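Local coordinates for assembly chaperone of ribosomal protein L4 (Acl4) (Chaetomium thermophilum, PDB 5TQB) that probably binds newly made ribosomal protein L4 through a tetratricopeptide-repeat array of helices and protects it until ribosome assembly, at residues 59-64 against 92-97; 104-109 against 150-155; 39-44 against 69-74; 13-18 against 49-54; 154-159 against 164-169. All coordinates share one frame; numbering follows the deposited sequence.

Contact 1. Residues 59-64 against 92-97; sequences DAARNY and AQLSEE
Helix 58-71 comes close to the C-terminal part of helix 86-94 at Arg62 and Leu94, whose CA atoms lie 6.7 Å apart. Arg62 does most of the work. Its CG stands anti to the backbone N (chi1 -177°), and the chain then runs on straight before it bends at chi3. This brings the guanidinium side-on to the backbone carbonyl of Leu94. Two nitrogens grip the one oxygen. Arg62 NH2 donates to Leu94 O at 2.9 Å, nearly straight (155°) and in the carbonyl plane. Arg62 NE donates to the same Leu94 O at 3.2 Å, from above that plane. Leu94 O lies at the guanidinium edge. Segment 59-64 belongs to the predicted tetratricopeptide repeat 42-75, and this contact ties helix 58-71 to helix 86-94 and the loop after it. Two acids complete a salt-bridge network. Glu96 comes over one face of the guanidinium, its OE2 3.1 Å from Arg62 NE. No N-H points at that oxygen, so the attraction is one of charge alone. The carboxylate and guanidinium planes are 56° apart. Asp59 OD1, one helical turn before Arg62, lies at the guanidinium edge and takes a salt-bridged hydrogen bond from Arg62 NH1 at 3.2 Å, met from above the carboxylate plane. The two acids probably offset the positive charge and fix the rotation of the group. Beside this polar group there is a small apolar patch. Ala61 CB meets Leu94 CD2 at 4.1 Å, and Leu94 also packs on an aromatic side chain of the other protein chain.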
# COMPACT_ATOMS: atom_id res chain seq x y z
N ASP B 59 13.11 9.56 16.90
CA ASP B 59 13.45 10.57 17.89
C ASP B 59 13.94 11.86 17.24
O ASP B 59 13.70 12.95 17.74
CB ASP B 59 14.50 10.03 18.86
CG ASP B 59 14.00 8.84 19.66
OD1 ASP B 59 13.29 9.06 20.67
OD2 ASP B 59 14.30 7.69 19.28
N ALA B 60 14.63 11.72 16.11
CA ALA B 60 15.04 12.88 15.33
C ALA B 60 13.81 13.52 14.71
O ALA B 60 13.67 14.74 14.70
CB ALA B 60 16.03 12.47 14.24
N ALA B 61 12.92 12.67 14.21
CA ALA B 61 11.68 13.13 13.60
C ALA B 61 10.83 13.93 14.58
O ALA B 61 10.23 14.94 14.21
CB ALA B 61 10.90 11.96 13.06
N ARG B 62 10.77 13.48 15.84
CA ARG B 62 9.97 14.17 16.85
C ARG B 62 10.52 15.56 17.13
O ARG B 62 9.77 16.53 17.22
CB ARG B 62 9.90 13.35 18.14
CG ARG B 62 9.01 13.97 19.21
CD ARG B 62 8.97 13.15 20.51
NE ARG B 62 8.59 11.76 20.29
CZ ARG B 62 9.43 10.73 20.25
NH1 ARG B 62 10.74 10.91 20.42
NH2 ARG B 62 8.97 9.50 20.04
N ASN B 63 11.84 15.65 17.28
CA ASN B 63 12.48 16.93 17.56
C ASN B 63 12.28 17.95 16.43
O ASN B 63 12.07 19.13 16.68
CB ASN B 63 13.97 16.72 17.84
CG ASN B 63 14.22 15.86 19.07
OD1 ASN B 63 13.53 15.99 20.09
ND2 ASN B 63 15.19 14.96 18.98
N TYR B 64 12.33 17.48 15.19
CA TYR B 64 12.17 18.36 14.03
C TYR B 64 10.73 18.84 13.93
O TYR B 64 10.47 20.03 13.71
CB TYR B 64 12.57 17.64 12.74
CG TYR B 64 14.06 17.58 12.50
CD1 TYR B 64 14.83 18.73 12.43
CD2 TYR B 64 14.71 16.36 12.32
CE1 TYR B 64 16.18 18.68 12.21
CE2 TYR B 64 16.07 16.30 12.10
CZ TYR B 64 16.80 17.47 12.04
OH TYR B 64 18.16 17.43 11.81
N ALA B 92 1.33 13.59 17.31
CA ALA B 92 0.30 12.81 17.97
C ALA B 92 0.63 11.32 17.91
O ALA B 92 0.49 10.61 18.91
CB ALA B 92 -1.06 13.07 17.33
N GLN B 93 1.07 10.85 16.75
CA GLN B 93 1.41 9.44 16.57
C GLN B 93 2.73 9.08 17.25
O GLN B 93 2.90 7.97 17.76
CB GLN B 93 1.50 9.08 15.10
CG GLN B 93 0.15 8.90 14.43
CD GLN B 93 0.24 8.46 12.98
OE1 GLN B 93 -0.77 8.45 12.28
NE2 GLN B 93 1.44 8.09 12.52
N LEU B 94 3.65 10.04 17.25
CA LEU B 94 4.98 9.83 17.80
C LEU B 94 5.02 10.07 19.31
O LEU B 94 6.06 9.85 19.95
CB LEU B 94 5.99 10.74 17.09
CG LEU B 94 6.60 10.17 15.80
CD1 LEU B 94 5.55 9.50 14.92
CD2 LEU B 94 7.35 11.24 15.02
N SER B 95 3.90 10.50 19.88
CA SER B 95 3.83 10.80 21.30
C SER B 95 4.20 9.59 22.14
O SER B 95 3.71 8.49 21.92
CB SER B 95 2.42 11.26 21.68
OG SER B 95 2.31 11.40 23.09
N GLU B 96 5.08 9.82 23.11
CA GLU B 96 5.59 8.75 23.95
C GLU B 96 4.63 8.48 25.12
O GLU B 96 4.63 7.39 25.69
CB GLU B 96 6.99 9.09 24.47
CG GLU B 96 7.17 10.53 24.95
CD GLU B 96 7.57 11.49 23.84
OE1 GLU B 96 6.71 12.29 23.40
OE2 GLU B 96 8.75 11.46 23.42
N GLU B 97 3.82 9.48 25.46
CA GLU B 97 2.77 9.30 26.44
C GLU B 97 1.56 8.64 25.79
O GLU B 97 0.92 7.76 26.39
CB GLU B 97 2.36 10.65 27.04
CG GLU B 97 1.13 10.58 27.95
CD GLU B 97 0.82 11.90 28.65
OE1 GLU B 97 -0.38 12.27 28.71
OE2 GLU B 97 1.76 12.56 29.14

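Contact 2. Residues 104-109 against 150-155; sequences AWFERG and CAVVEV
Phe106 turns one face of its ring to the methyl group of Ala151. Ala151 CB sits 3.9 Å from the centroid of the Phe106 ring and 24° off the ring normal, a CH-pi contact. The methyl is offset toward the rim, where CZ of Phe106 is its nearest atom. The CG of Phe106 is anti to the carbonyl carbon (chi1 -82°), and the ring thus extends into the groove between Ala151, Val152 and Val155. Val152 approaches nearer the backbone. Its CG2 is 3.6 Å from Phe106 CB and also meets CG and CD1, obliquely to the ring. The two side chains run alongside each other, pointing opposite ways. Val155 closes the edge, with its CG2 4.1 Å from Phe106 CE1. The helices 100-125 and 131-156 that carry these residues run antiparallel. Their local axes come within 10.1 Å at an angle of 164°. This is the packing of consecutive antiparallel helices common to helical-repeat proteins. Ala92 of helix 86-94 also touches Phe106, and Leu173 of helix 166-180 lies on Val152. An aromatic side chain of the other protein chain packs on Phe106 as well. With an alanine here, the Ala151 methyl and Val155 CG2 would probably lose the ring they pack on, Val152 CG2 would keep only CB, and a gap would open between the helices. No hydrogen bond crosses between the segments. Their cohesion therefore rests on the fit of buried apolar surfaces, and on one aromatic ring in particular.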
# COMPACT_ATOMS: atom_id res chain seq x y z
N ALA B 104 -4.64 15.59 22.09
CA ALA B 104 -4.38 17.02 22.12
C ALA B 104 -3.70 17.46 20.83
O ALA B 104 -4.10 18.44 20.21
CB ALA B 104 -3.51 17.37 23.33
N TRP B 105 -2.67 16.73 20.41
CA TRP B 105 -1.98 17.03 19.16
C TRP B 105 -2.91 16.87 17.95
O TRP B 105 -2.91 17.70 17.04
CB TRP B 105 -0.75 16.13 18.99
CG TRP B 105 0.43 16.56 19.80
CD1 TRP B 105 1.08 15.82 20.75
CD2 TRP B 105 1.12 17.81 19.73
NE1 TRP B 105 2.13 16.54 21.27
CE2 TRP B 105 2.17 17.77 20.67
CE3 TRP B 105 0.95 18.97 18.96
CZ2 TRP B 105 3.05 18.84 20.86
CZ3 TRP B 105 1.82 20.03 19.15
CH2 TRP B 105 2.86 19.96 20.09
N PHE B 106 -3.71 15.81 17.96
CA PHE B 106 -4.64 15.54 16.87
C PHE B 106 -5.66 16.66 16.76
O PHE B 106 -6.03 17.08 15.66
CB PHE B 106 -5.37 14.21 17.09
CG PHE B 106 -4.59 12.99 16.66
CD1 PHE B 106 -4.58 11.84 17.46
CD2 PHE B 106 -3.91 12.96 15.46
CE1 PHE B 106 -3.88 10.71 17.07
CE2 PHE B 106 -3.21 11.83 15.06
CZ PHE B 106 -3.20 10.70 15.87
N GLU B 107 -6.14 17.13 17.91
CA GLU B 107 -7.14 18.19 17.95
C GLU B 107 -6.58 19.48 17.36
O GLU B 107 -7.26 20.16 16.60
CB GLU B 107 -7.63 18.43 19.38
CG GLU B 107 -8.71 17.46 19.83
CD GLU B 107 -9.17 17.70 21.26
OE1 GLU B 107 -8.61 18.59 21.93
OE2 GLU B 107 -10.09 16.99 21.72
N ARG B 108 -5.34 19.80 17.72
CA ARG B 108 -4.67 20.96 17.15
C ARG B 108 -4.58 20.84 15.64
O ARG B 108 -4.73 21.82 14.92
CB ARG B 108 -3.27 21.11 17.75
CG ARG B 108 -3.27 21.63 19.18
CD ARG B 108 -2.36 22.83 19.35
NE ARG B 108 -1.08 22.48 19.97
CZ ARG B 108 0.03 23.20 19.85
NH1 ARG B 108 0.04 24.31 19.11
NH2 ARG B 108 1.14 22.82 20.46
N GLY B 109 -4.33 19.62 15.17
CA GLY B 109 -4.22 19.36 13.75
C GLY B 109 -5.56 19.48 13.05
O GLY B 109 -5.65 20.03 11.94
N CYS B 150 -10.73 9.76 12.88
CA CYS B 150 -10.62 8.32 13.02
C CYS B 150 -9.42 7.96 13.87
O CYS B 150 -9.47 7.02 14.67
CB CYS B 150 -10.50 7.65 11.65
SG CYS B 150 -12.04 7.65 10.68
N ALA B 151 -8.33 8.70 13.72
CA ALA B 151 -7.15 8.45 14.53
C ALA B 151 -7.48 8.64 16.01
O ALA B 151 -6.99 7.89 16.86
CB ALA B 151 -6.01 9.35 14.12
N VAL B 152 -8.30 9.64 16.32
CA VAL B 152 -8.70 9.91 17.69
C VAL B 152 -9.63 8.81 18.23
O VAL B 152 -9.51 8.40 19.38
CB VAL B 152 -9.38 11.29 17.81
CG1 VAL B 152 -9.87 11.55 19.23
CG2 VAL B 152 -8.41 12.38 17.40
N VAL B 153 -10.54 8.34 17.38
CA VAL B 153 -11.40 7.21 17.72
C VAL B 153 -10.57 6.04 18.23
O VAL B 153 -10.91 5.43 19.25
CB VAL B 153 -12.24 6.76 16.50
CG1 VAL B 153 -12.90 5.40 16.75
CG2 VAL B 153 -13.30 7.80 16.15
N GLU B 154 -9.48 5.74 17.53
CA GLU B 154 -8.65 4.58 17.85
C GLU B 154 -7.86 4.76 19.15
O GLU B 154 -7.53 3.78 19.82
CB GLU B 154 -7.72 4.26 16.67
CG GLU B 154 -8.47 3.74 15.43
CD GLU B 154 -7.69 3.93 14.12
OE1 GLU B 154 -6.47 4.22 14.16
OE2 GLU B 154 -8.31 3.80 13.04
N VAL B 155 -7.56 6.01 19.51
CA VAL B 155 -6.93 6.28 20.80
C VAL B 155 -7.92 5.97 21.93
O VAL B 155 -7.54 5.42 22.96
CB VAL B 155 -6.44 7.74 20.92
CG1 VAL B 155 -5.80 7.98 22.28
CG2 VAL B 155 -5.45 8.07 19.82

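Contact 3. Residues 39-44 against 69-74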
# COMPACT_ATOMS: atom_id res chain seq x y z
N ARG B 39 11.95 32.55 7.12
CA ARG B 39 10.62 32.55 6.52
C ARG B 39 10.11 31.11 6.33
O ARG B 39 8.96 30.81 6.63
CB ARG B 39 10.70 33.27 5.17
CG ARG B 39 9.38 33.65 4.53
CD ARG B 39 9.62 34.61 3.34
NE ARG B 39 8.38 34.92 2.62
CZ ARG B 39 8.01 34.35 1.48
NH1 ARG B 39 8.77 33.44 0.88
NH2 ARG B 39 6.86 34.71 0.91
N HIS B 40 10.99 30.24 5.84
CA HIS B 40 10.62 28.85 5.52
C HIS B 40 11.03 27.86 6.61
O HIS B 40 11.18 26.67 6.34
CB HIS B 40 11.25 28.42 4.20
CG HIS B 40 10.51 28.90 2.99
ND1 HIS B 40 10.66 30.17 2.48
CD2 HIS B 40 9.63 28.27 2.18
CE1 HIS B 40 9.90 30.31 1.42
NE2 HIS B 40 9.26 29.17 1.21
N ALA B 41 11.21 28.34 7.83
CA ALA B 41 11.65 27.48 8.93
C ALA B 41 10.67 26.32 9.17
O ALA B 41 11.09 25.17 9.30
CB ALA B 41 11.83 28.30 10.20
N GLY B 42 9.38 26.63 9.18
CA GLY B 42 8.37 25.61 9.42
C GLY B 42 8.37 24.52 8.36
O GLY B 42 8.34 23.33 8.68
N ALA B 43 8.40 24.93 7.10
CA ALA B 43 8.41 23.99 5.99
C ALA B 43 9.70 23.18 6.00
O ALA B 43 9.68 21.98 5.71
CB ALA B 43 8.25 24.73 4.67
N ALA B 44 10.81 23.83 6.34
CA ALA B 44 12.10 23.16 6.36
C ALA B 44 12.18 22.11 7.46
O ALA B 44 12.67 21.00 7.25
CB ALA B 44 13.21 24.18 6.54
N VAL B 69 6.64 23.21 15.15
CA VAL B 69 5.48 23.73 15.87
C VAL B 69 5.83 25.03 16.58
O VAL B 69 5.07 25.99 16.55
CB VAL B 69 4.95 22.70 16.89
CG1 VAL B 69 3.90 23.32 17.81
CG2 VAL B 69 4.36 21.51 16.16
N LYS B 70 6.99 25.05 17.23
CA LYS B 70 7.42 26.24 17.97
C LYS B 70 7.56 27.44 17.04
O LYS B 70 7.44 28.58 17.48
CB LYS B 70 8.73 25.97 18.71
CG LYS B 70 8.57 25.04 19.90
CD LYS B 70 9.91 24.52 20.41
CE LYS B 70 9.72 23.41 21.43
NZ LYS B 70 10.95 22.60 21.62
N VAL B 71 7.79 27.18 15.76
CA VAL B 71 7.89 28.24 14.75
C VAL B 71 6.51 28.68 14.26
O VAL B 71 6.35 29.82 13.82
CB VAL B 71 8.73 27.76 13.54
CG1 VAL B 71 8.64 28.74 12.38
CG2 VAL B 71 10.18 27.57 13.95
N ASP B 72 5.53 27.79 14.32
CA ASP B 72 4.18 28.05 13.80
C ASP B 72 3.13 27.43 14.72
O ASP B 72 2.43 26.48 14.35
CB ASP B 72 4.07 27.48 12.37
CG ASP B 72 2.75 27.85 11.69
OD1 ASP B 72 2.18 28.91 12.00
OD2 ASP B 72 2.30 27.06 10.83
N GLU B 73 3.01 27.98 15.92
CA GLU B 73 2.26 27.34 17.01
C GLU B 73 0.78 27.10 16.70
O GLU B 73 0.22 26.10 17.12
CB GLU B 73 2.40 28.16 18.29
CG GLU B 73 2.37 27.31 19.55
CD GLU B 73 3.74 26.79 19.95
OE1 GLU B 73 3.81 25.81 20.73
OE2 GLU B 73 4.75 27.37 19.50
N ASP B 74 0.15 28.03 15.97
CA ASP B 74 -1.27 27.93 15.67
C ASP B 74 -1.55 27.41 14.26
O ASP B 74 -2.71 27.24 13.88
CB ASP B 74 -1.95 29.28 15.87
CG ASP B 74 -1.44 30.35 14.92
OD1 ASP B 74 -0.30 30.21 14.42
OD2 ASP B 74 -2.18 31.33 14.68
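With CG1 anti to the backbone N (chi1 170°) and CG2 beside it, Val71 presents both of its methyl groups to Ala41. The contact joins the start of helix 41-54 to the end of helix 58-71. These two helices form the hairpin of the predicted tetratricopeptide repeat 42-75. Ala41 CB is 3.9 Å from Val71 CG1 and 4.2 Å from Val71 CG2, so the alanine methyl faces the fork of the valine. The link is wholly apolar, without a polar bond from one segment to the other. The CA atoms of Gly42 and Val71 are only 6.0 Å apart. A CB on Gly42 would point toward segment 69-74 and sit at packing distance from Val71 CG1. His40 holds the N-cap position of helix 41-54, and its NE2 bonds to Glu80. On the other segment Asp72 is the first residue to leave helical geometry after helix 58-71. Its N still bonds to Val69 O, while its OD1 accepts a weak hydrogen bond from Leu77 N and its OD2 makes a long, weak ion pair with Lys87. The surface shared by the two segments is small, about 100 Å². Val71 CG1 meets the helix backbone as well as the alanine, lying 3.9 Å from Gly42 N.

Contact 4. Residues 13-18 against 49-54; sequences TLLEEG and GQIHVE
Apolar contact centres on Leu15, which reaches across from helix 4-16 to helix 41-54. Its CG is anti to the backbone N (chi1 -171°), and this carries the forked end over Ile51. Both methyls of Leu15, CD1 and CD2, lie 4.0 Å from Ile51 CG1, and the two side chains meet at a slant. The CG of Glu54 adds a looser touch at 4.4 Å from Leu15 CD1. Contact with polar atoms is by packing alone. Gln50 OE1 lies 3.8 Å from Leu15 CD2, and the two side chains cross at about a right angle. The amide nitrogen of Gln50 bonds to Glu86, and the Glu54 carboxylate bonds to polar side chains of the other protein chain. Backbone bonds end the first helix. Gly18, with positive phi, is the C-prime residue of a Schellman motif, and its N bonds to Leu15 O at 3.1 Å. The contact thus sets helix 4-16 against the first helix of the predicted tetratricopeptide repeat. Leu15 also packs on an apolar side chain of the other protein chain. No hydrogen bond joins the two segments, so a single leucine supplies the grip, while the Gln50 amide nitrogen and the Glu54 carboxylate bond to partners outside them.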
# COMPACT_ATOMS: atom_id res chain seq x y z
N THR B 13 12.22 16.60 -4.15
CA THR B 13 12.32 15.75 -5.33
C THR B 13 13.12 14.50 -5.00
O THR B 13 12.74 13.40 -5.40
CB THR B 13 13.00 16.49 -6.50
OG1 THR B 13 12.26 17.67 -6.82
CG2 THR B 13 13.07 15.60 -7.74
N LEU B 14 14.21 14.68 -4.27
CA LEU B 14 15.06 13.56 -3.87
C LEU B 14 14.27 12.58 -3.00
O LEU B 14 14.41 11.36 -3.14
CB LEU B 14 16.29 14.06 -3.12
CG LEU B 14 17.37 14.76 -3.95
CD1 LEU B 14 18.42 15.40 -3.05
CD2 LEU B 14 18.03 13.78 -4.91
N LEU B 15 13.45 13.11 -2.11
CA LEU B 15 12.64 12.29 -1.23
C LEU B 15 11.60 11.52 -2.05
O LEU B 15 11.35 10.34 -1.79
CB LEU B 15 11.95 13.16 -0.18
CG LEU B 15 11.24 12.44 0.96
CD1 LEU B 15 12.19 11.57 1.76
CD2 LEU B 15 10.56 13.45 1.87
N GLU B 16 11.02 12.18 -3.04
CA GLU B 16 10.01 11.57 -3.90
C GLU B 16 10.61 10.54 -4.86
O GLU B 16 9.88 9.78 -5.49
CB GLU B 16 9.26 12.63 -4.69
CG GLU B 16 8.32 13.49 -3.86
CD GLU B 16 7.52 14.47 -4.70
OE1 GLU B 16 7.72 14.50 -5.93
OE2 GLU B 16 6.69 15.21 -4.12
N GLU B 17 11.94 10.54 -4.97
CA GLU B 17 12.64 9.57 -5.82
C GLU B 17 13.22 8.43 -5.00
O GLU B 17 13.96 7.60 -5.52
CB GLU B 17 13.76 10.26 -6.61
CG GLU B 17 13.29 11.03 -7.82
CD GLU B 17 14.43 11.68 -8.60
OE1 GLU B 17 15.55 11.13 -8.59
OE2 GLU B 17 14.19 12.74 -9.21
N GLY B 18 12.89 8.40 -3.71
CA GLY B 18 13.37 7.35 -2.83
C GLY B 18 14.84 7.48 -2.46
O GLY B 18 15.43 6.54 -1.93
N GLY B 49 11.53 16.49 9.18
CA GLY B 49 10.74 15.56 9.95
C GLY B 49 10.30 14.37 9.13
O GLY B 49 10.47 13.22 9.56
N GLN B 50 9.73 14.64 7.96
CA GLN B 50 9.31 13.59 7.02
C GLN B 50 10.48 12.67 6.68
O GLN B 50 10.33 11.46 6.63
CB GLN B 50 8.80 14.19 5.71
CG GLN B 50 7.61 15.11 5.82
CD GLN B 50 7.34 15.89 4.53
OE1 GLN B 50 8.08 15.77 3.56
NE2 GLN B 50 6.28 16.69 4.53
N ILE B 51 11.64 13.27 6.44
CA ILE B 51 12.81 12.52 6.00
C ILE B 51 13.26 11.54 7.06
O ILE B 51 13.55 10.38 6.76
CB ILE B 51 13.98 13.46 5.63
CG1 ILE B 51 13.63 14.26 4.37
CG2 ILE B 51 15.26 12.68 5.39
CD1 ILE B 51 14.53 15.47 4.12
N HIS B 52 13.32 12.00 8.30
CA HIS B 52 13.79 11.15 9.38
C HIS B 52 12.74 10.11 9.79
O HIS B 52 13.08 9.09 10.39
CB HIS B 52 14.24 12.01 10.56
CG HIS B 52 15.56 12.68 10.32
ND1 HIS B 52 15.69 13.81 9.54
CD2 HIS B 52 16.80 12.36 10.74
CE1 HIS B 52 16.96 14.16 9.50
NE2 HIS B 52 17.66 13.30 10.22
N VAL B 53 11.48 10.37 9.45
CA VAL B 53 10.43 9.36 9.64
C VAL B 53 10.68 8.24 8.66
O VAL B 53 10.65 7.06 9.02
CB VAL B 53 9.02 9.96 9.41
CG1 VAL B 53 8.04 8.91 8.87
CG2 VAL B 53 8.49 10.57 10.69
N GLU B 54 10.92 8.61 7.41
CA GLU B 54 11.16 7.63 6.36
C GLU B 54 12.45 6.85 6.63
O GLU B 54 12.61 5.73 6.16
CB GLU B 54 11.24 8.32 5.00
CG GLU B 54 9.99 9.14 4.66
CD GLU B 54 9.16 8.53 3.55
OE1 GLU B 54 7.92 8.64 3.60
OE2 GLU B 54 9.76 7.95 2.61

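Contact 5. Residues 154-159 against 164-169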
# COMPACT_ATOMS: atom_id res chain seq x y z
N GLU B 154 -9.48 5.74 17.53
CA GLU B 154 -8.65 4.58 17.85
C GLU B 154 -7.86 4.76 19.15
O GLU B 154 -7.53 3.78 19.82
CB GLU B 154 -7.72 4.26 16.67
CG GLU B 154 -8.47 3.74 15.43
CD GLU B 154 -7.69 3.93 14.12
OE1 GLU B 154 -6.47 4.22 14.16
OE2 GLU B 154 -8.31 3.80 13.04
N VAL B 155 -7.56 6.01 19.51
CA VAL B 155 -6.93 6.28 20.80
C VAL B 155 -7.92 5.97 21.93
O VAL B 155 -7.54 5.42 22.96
CB VAL B 155 -6.44 7.74 20.92
CG1 VAL B 155 -5.80 7.98 22.28
CG2 VAL B 155 -5.45 8.07 19.82
N TYR B 156 -9.18 6.34 21.72
CA TYR B 156 -10.20 6.13 22.74
C TYR B 156 -10.62 4.67 22.87
O TYR B 156 -11.27 4.30 23.85
CB TYR B 156 -11.43 7.01 22.48
CG TYR B 156 -11.27 8.41 23.04
CD1 TYR B 156 -11.32 8.64 24.41
CD2 TYR B 156 -11.07 9.49 22.20
CE1 TYR B 156 -11.17 9.91 24.92
CE2 TYR B 156 -10.92 10.77 22.70
CZ TYR B 156 -10.96 10.98 24.06
OH TYR B 156 -10.81 12.25 24.55
N MSE B 157 -10.23 3.85 21.90
CA MSE B 157 -10.51 2.42 21.95
C MSE B 157 -9.25 1.64 22.32
O MSE B 157 -9.26 0.41 22.32
CB MSE B 157 -11.07 1.93 20.62
CG MSE B 157 -12.39 2.58 20.25
SE MSE B 157 -13.11 1.91 18.57
CE MSE B 157 -13.61 0.13 19.17
N THR B 158 -8.18 2.37 22.61
CA THR B 158 -6.96 1.77 23.15
C THR B 158 -6.49 2.54 24.40
O THR B 158 -6.94 2.24 25.51
CB THR B 158 -5.83 1.69 22.10
OG1 THR B 158 -5.63 2.97 21.48
CG2 THR B 158 -6.19 0.65 21.03
N ASP B 159 -5.61 3.52 24.20
CA ASP B 159 -4.99 4.25 25.31
C ASP B 159 -6.00 4.78 26.35
O ASP B 159 -5.78 4.66 27.56
CB ASP B 159 -4.18 5.43 24.78
CG ASP B 159 -3.10 5.02 23.78
OD1 ASP B 159 -2.37 5.93 23.31
OD2 ASP B 159 -2.97 3.82 23.47
N ASP B 164 -14.84 7.16 30.76
CA ASP B 164 -16.27 6.90 30.83
C ASP B 164 -17.01 7.40 29.59
O ASP B 164 -17.94 6.75 29.12
CB ASP B 164 -16.86 7.57 32.08
CG ASP B 164 -16.25 7.03 33.36
OD1 ASP B 164 -15.52 6.02 33.29
OD2 ASP B 164 -16.52 7.61 34.43
N ASP B 165 -16.58 8.54 29.07
CA ASP B 165 -17.20 9.12 27.88
C ASP B 165 -16.45 8.68 26.62
O ASP B 165 -16.42 9.41 25.62
CB ASP B 165 -17.21 10.65 27.98
CG ASP B 165 -15.82 11.25 27.88
OD1 ASP B 165 -15.72 12.43 27.47
OD2 ASP B 165 -14.83 10.56 28.20
N ALA B 166 -15.86 7.49 26.66
CA ALA B 166 -15.11 6.97 25.52
C ALA B 166 -16.04 6.67 24.35
O ALA B 166 -15.75 7.06 23.22
CB ALA B 166 -14.34 5.72 25.92
N GLU B 167 -17.15 5.99 24.61
CA GLU B 167 -18.06 5.61 23.54
C GLU B 167 -18.76 6.83 22.96
O GLU B 167 -19.01 6.90 21.76
CB GLU B 167 -19.11 4.61 24.04
CG GLU B 167 -20.03 4.10 22.94
CD GLU B 167 -21.12 3.19 23.47
OE1 GLU B 167 -21.15 2.95 24.70
OE2 GLU B 167 -21.95 2.71 22.67
N GLN B 168 -19.07 7.79 23.83
CA GLN B 168 -19.76 9.01 23.42
C GLN B 168 -18.89 9.83 22.47
O GLN B 168 -19.35 10.29 21.41
CB GLN B 168 -20.12 9.83 24.65
CG GLN B 168 -21.00 11.03 24.37
CD GLN B 168 -21.42 11.78 25.63
OE1 GLN B 168 -21.37 13.01 25.68
NE2 GLN B 168 -21.84 11.04 26.65
N ARG B 169 -17.62 10.01 22.83
CA ARG B 169 -16.69 10.76 22.01
C ARG B 169 -16.46 10.10 20.66
O ARG B 169 -16.40 10.78 19.63
CB ARG B 169 -15.36 10.95 22.76
CG ARG B 169 -15.43 12.03 23.83
CD ARG B 169 -14.13 12.15 24.61
NE ARG B 169 -14.14 13.32 25.49
CZ ARG B 169 -13.18 13.60 26.37
NH1 ARG B 169 -12.14 12.80 26.52
NH2 ARG B 169 -13.28 14.69 27.12
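Tyr156 and Arg169 form the tight part of this contact. The CB of Arg169 lies over one face of the Tyr156 ring, and the chain runs on along the ring toward the phenol end. The CG of Arg169 is anti to the carbonyl carbon (chi1 -77°) and the chain stays extended from there to NE, which lays CG and CD along the ring toward the hydroxyl. Its CD comes to 3.4 Å from Tyr156 CZ. The ring and guanidinium planes are 68° apart, so the two flat groups do not stack. Tyr156 OH and Arg169 NH1 are modelled 2.4 Å apart, a very short distance that makes the detail at this end doubtful. The Ala166 side is looser. Its CB is 4.5 Å from Tyr156 CD1 and 4.0 Å from the backbone O of Tyr156. Toward solvent lies Asp165, the N-cap residue of helix 166-180, which is partly exposed and makes no capping bond with its side chain. Instead Asp165 OD1 stands 2.7 Å from Arg169 NE, well out of the guanidinium plane, a salt bridge with no N-H aimed at the oxygen. A serine in place of Arg169 would keep CB but lose CG and CD, and would probably uncover the phenol end of Tyr156 and leave Asp165 without this counter-charge. The contact closes the short connection between helices 131-156 and 166-180, an antiparallel hairpin. Val103 of helix 100-125 and Cys170 of helix 166-180 also pack on Tyr156, and Met157, a selenomethionine, reaches helix 185-197.

In the fold
From the N terminus, contact 4 closes the first loop by bringing helix 4-16 onto helix 41-54. Contact 3 opens before that loop is closed, so the two cross; it pairs helix 41-54 with helix 58-71. Contact 1 crosses contact 3 in turn and links helix 58-71 to helix 86-94. It touches contact 4 through Tyr64 and His52. Contact 2 follows in series and joins helices 100-125 and 131-156; Trp105 packs on Ala92 of contact 1, and Arg108 reaches Glu73 of contact 3. Contact 5 starts on Glu154 and Val155, where contact 2 ends, and closes a short turn. None nests within another. Contacts 4 and 5 lie on opposite sides of the chain's centre.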